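Alpha/beta hydrolase (Streptomyces albidoflavus, PDB 6KSU) probably catalyses the macrolactamization of non-ribosomal peptides by heterochiral coupling, acting as a cyclase related to penicillin-binding proteins. Local coordinates at residues Q48-A56 / D341-T349. Numbering follows the deposited sequence.
Sequences QLSVYRDGA and DRSLALALT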
loop_
_atom_site.group_PDB
_atom_site.type_symbol
_atom_site.label_atom_id
_atom_site.label_comp_id
_atom_site.label_asym_id
_atom_site.label_seq_id
_atom_site.Cartn_x
_atom_site.Cartn_y
_atom_site.Cartn_z
ATOM N N GLN A 48 -1.606 -11.801 13.570
ATOM C CA GLN A 48 -2.903 -12.376 13.243
ATOM C C GLN A 48 -2.862 -12.805 11.793
ATOM O O GLN A 48 -2.290 -12.104 10.951
ATOM C CB GLN A 48 -4.076 -11.401 13.437
ATOM C CG GLN A 48 -4.230 -10.822 14.820
ATOM C CD GLN A 48 -5.142 -9.595 14.815
ATOM O OE1 GLN A 48 -5.197 -8.853 13.835
ATOM N NE2 GLN A 48 -5.874 -9.392 15.911
ATOM N N LEU A 49 -3.446 -13.966 11.519
ATOM C CA LEU A 49 -3.657 -14.453 10.166
ATOM C C LEU A 49 -5.103 -14.907 10.073
ATOM O O LEU A 49 -5.575 -15.697 10.901
ATOM C CB LEU A 49 -2.688 -15.589 9.804
ATOM C CG LEU A 49 -2.899 -16.283 8.448
ATOM C CD1 LEU A 49 -2.397 -15.414 7.255
ATOM C CD2 LEU A 49 -2.226 -17.633 8.439
ATOM N N SER A 50 -5.828 -14.365 9.114
ATOM C CA SER A 50 -7.208 -14.777 8.901
ATOM C C SER A 50 -7.342 -15.197 7.454
ATOM O O SER A 50 -6.874 -14.487 6.571
ATOM C CB SER A 50 -8.177 -13.645 9.237
ATOM O OG SER A 50 -8.065 -13.291 10.609
ATOM N N VAL A 51 -7.954 -16.352 7.222
ATOM C CA VAL A 51 -8.139 -16.907 5.886
ATOM C C VAL A 51 -9.609 -17.227 5.695
ATOM O O VAL A 51 -10.179 -18.006 6.468
ATOM C CB VAL A 51 -7.310 -18.179 5.675
ATOM C CG1 VAL A 51 -7.414 -18.650 4.232
ATOM C CG2 VAL A 51 -5.874 -17.949 6.111
ATOM N N TYR A 52 -10.223 -16.637 4.668
ATOM C CA TYR A 52 -11.548 -17.043 4.233
ATOM C C TYR A 52 -11.375 -17.934 3.012
ATOM O O TYR A 52 -10.728 -17.541 2.038
ATOM C CB TYR A 52 -12.439 -15.840 3.937
ATOM C CG TYR A 52 -13.820 -16.205 3.437
ATOM C CD1 TYR A 52 -14.859 -16.548 4.319
ATOM C CD2 TYR A 52 -14.084 -16.228 2.077
ATOM C CE1 TYR A 52 -16.137 -16.881 3.824
ATOM C CE2 TYR A 52 -15.310 -16.555 1.592
ATOM C CZ TYR A 52 -16.343 -16.883 2.457
ATOM O OH TYR A 52 -17.555 -17.199 1.895
ATOM N N ARG A 53 -11.923 -19.145 3.083
ATOM C CA ARG A 53 -11.729 -20.128 2.029
ATOM C C ARG A 53 -12.788 -21.215 2.162
ATOM O O ARG A 53 -13.061 -21.698 3.267
ATOM C CB ARG A 53 -10.320 -20.725 2.094
ATOM C CG ARG A 53 -10.227 -22.114 1.475
ATOM C CD ARG A 53 -8.849 -22.423 0.926
ATOM N NE ARG A 53 -7.882 -22.712 1.971
ATOM C CZ ARG A 53 -6.833 -23.507 1.792
ATOM N NH1 ARG A 53 -6.637 -24.085 0.611
ATOM N NH2 ARG A 53 -5.981 -23.714 2.787
ATOM N N ASP A 54 -13.397 -21.573 1.035
ATOM C CA ASP A 54 -14.447 -22.590 0.986
ATOM C C ASP A 54 -15.659 -22.185 1.817
ATOM O O ASP A 54 -16.297 -23.018 2.466
ATOM C CB ASP A 54 -13.909 -23.951 1.419
ATOM C CG ASP A 54 -12.988 -24.555 0.382
ATOM O OD1 ASP A 54 -11.907 -25.049 0.756
ATOM O OD2 ASP A 54 -13.360 -24.520 -0.812
ATOM N N GLY A 55 -15.989 -20.894 1.773
ATOM C CA GLY A 55 -17.136 -20.351 2.468
ATOM C C GLY A 55 -16.976 -20.154 3.961
ATOM O O GLY A 55 -17.922 -19.707 4.612
ATOM N N ALA A 56 -15.822 -20.462 4.545
ATOM C CA ALA A 56 -15.706 -20.309 5.983
ATOM C C ALA A 56 -14.385 -19.654 6.350
ATOM O O ALA A 56 -13.423 -19.649 5.577
ATOM C CB ALA A 56 -15.858 -21.653 6.695
ATOM N N ASP A 341 -11.930 -15.293 -7.942
ATOM C CA ASP A 341 -12.601 -16.396 -8.622
ATOM C C ASP A 341 -12.661 -17.635 -7.743
ATOM O O ASP A 341 -13.659 -18.367 -7.775
ATOM C CB ASP A 341 -11.941 -16.679 -9.973
ATOM C CG ASP A 341 -12.323 -15.641 -11.021
ATOM O OD1 ASP A 341 -13.068 -14.695 -10.681
ATOM O OD2 ASP A 341 -11.897 -15.773 -12.186
ATOM N N ARG A 342 -11.640 -17.854 -6.925
ATOM C CA ARG A 342 -11.657 -18.933 -5.953
ATOM C C ARG A 342 -12.306 -18.536 -4.625
ATOM O O ARG A 342 -12.322 -19.352 -3.699
ATOM C CB ARG A 342 -10.226 -19.434 -5.721
ATOM C CG ARG A 342 -9.588 -20.026 -6.962
ATOM C CD ARG A 342 -8.085 -20.269 -6.795
ATOM N NE ARG A 342 -7.836 -21.182 -5.686
ATOM C CZ ARG A 342 -6.637 -21.474 -5.201
ATOM N NH1 ARG A 342 -5.549 -20.932 -5.736
ATOM N NH2 ARG A 342 -6.527 -22.318 -4.179
ATOM N N SER A 343 -12.852 -17.321 -4.512
ATOM C CA SER A 343 -13.505 -16.852 -3.289
ATOM C C SER A 343 -12.577 -17.021 -2.087
ATOM O O SER A 343 -12.934 -17.629 -1.066
ATOM C CB SER A 343 -14.838 -17.567 -3.068
ATOM O OG SER A 343 -15.734 -17.335 -4.141
ATOM N N LEU A 344 -11.356 -16.493 -2.228
ATOM C CA LEU A 344 -10.331 -16.667 -1.212
ATOM C C LEU A 344 -9.757 -15.311 -0.824
ATOM O O LEU A 344 -9.383 -14.514 -1.694
ATOM C CB LEU A 344 -9.236 -17.597 -1.720
ATOM C CG LEU A 344 -8.163 -18.121 -0.772
ATOM C CD1 LEU A 344 -7.417 -19.156 -1.563
ATOM C CD2 LEU A 344 -7.184 -17.085 -0.193
ATOM N N ALA A 345 -9.672 -15.063 0.480
ATOM C CA ALA A 345 -9.046 -13.866 1.016
ATOM C C ALA A 345 -8.275 -14.234 2.272
ATOM O O ALA A 345 -8.729 -15.055 3.076
ATOM C CB ALA A 345 -10.072 -12.780 1.334
ATOM N N LEU A 346 -7.107 -13.627 2.428
ATOM C CA LEU A 346 -6.288 -13.851 3.604
ATOM C C LEU A 346 -5.566 -12.560 3.939
ATOM O O LEU A 346 -5.165 -11.798 3.053
ATOM C CB LEU A 346 -5.290 -14.993 3.409
ATOM C CG LEU A 346 -4.129 -14.974 2.410
ATOM C CD1 LEU A 346 -2.979 -14.212 2.922
ATOM C CD2 LEU A 346 -3.666 -16.393 2.241
ATOM N N ALA A 347 -5.430 -12.308 5.216
ATOM C CA ALA A 347 -4.836 -11.084 5.709
ATOM C C ALA A 347 -3.883 -11.464 6.812
ATOM O O ALA A 347 -4.133 -12.420 7.554
ATOM C CB ALA A 347 -5.877 -10.105 6.235
ATOM N N LEU A 348 -2.778 -10.733 6.899
ATOM C CA LEU A 348 -1.786 -10.974 7.932
ATOM C C LEU A 348 -1.486 -9.641 8.585
ATOM O O LEU A 348 -1.235 -8.655 7.876
ATOM C CB LEU A 348 -0.516 -11.599 7.334
ATOM C CG LEU A 348 0.667 -11.805 8.264
ATOM C CD1 LEU A 348 0.355 -12.889 9.240
ATOM C CD2 LEU A 348 1.944 -12.093 7.487
ATOM N N THR A 349 -1.564 -9.588 9.921
ATOM C CA THR A 349 -1.026 -8.452 10.660
ATOM C C THR A 349 0.114 -8.937 11.546
ATOM O O THR A 349 0.084 -10.061 12.053
ATOM C CB THR A 349 -2.089 -7.707 11.485
ATOM O OG1 THR A 349 -2.740 -8.574 12.440
ATOM C CG2 THR A 349 -3.135 -7.075 10.558
HETATM O O HOH W 1 -11.954 -21.095 -1.609
HETATM O O HOH W 2 -14.967 -19.314 -0.162
#
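The ring of Tyr-52 meets Ser-343 obliquely, its CD2 lying 3.6 Å from the backbone O of Ser-343, while Arg-269 makes a cation-pi contact with the same ring and Asp-274 binds its hydroxyl. Within 341-349, the guanidinium of Arg-342 has Leu-344 CD1 over one face, offset toward the rim, and its NH1 forms a salt bridge with Asp-372. On the sheet face carrying Tyr-52, the amide of Gln-48 accepts a hydrogen bond at OE1 from Thr-349 OG1 (2.8 Å), the hydroxyl tilted 31° from the carbonyl plane. The two side chains run side by side; with chi1 of 58°, Thr-349 places OG1 between its backbone N and carbonyl carbon, turned to this amide. Ala-261 N also donates to OE1, so two bonds grip the buried oxygen. Strands 48-53 and 344-349, first and last in chain order, are antiparallel neighbours in the central sheet of the beta-lactamase/penicillin-binding-protein fold. Paired backbone bonds link Gln-48 with Thr-349, Ser-50 with Ala-347 and Tyr-52 with Ala-345; these residues face helix 261-268 and the loop before it. On the opposite face Val-51 CG2 packs 4.0 Å from Leu-346 CB, and Leu-348 CD1 reaches Leu-49 CB; helix 23-41 covers Leu-49, helix 355-365 covers Leu-346, and both cover Leu-348. A type I' turn begins at Arg-53, and one water bridges Asp-54 N to Arg-342 O, another Gly-55 N to Ser-343 O.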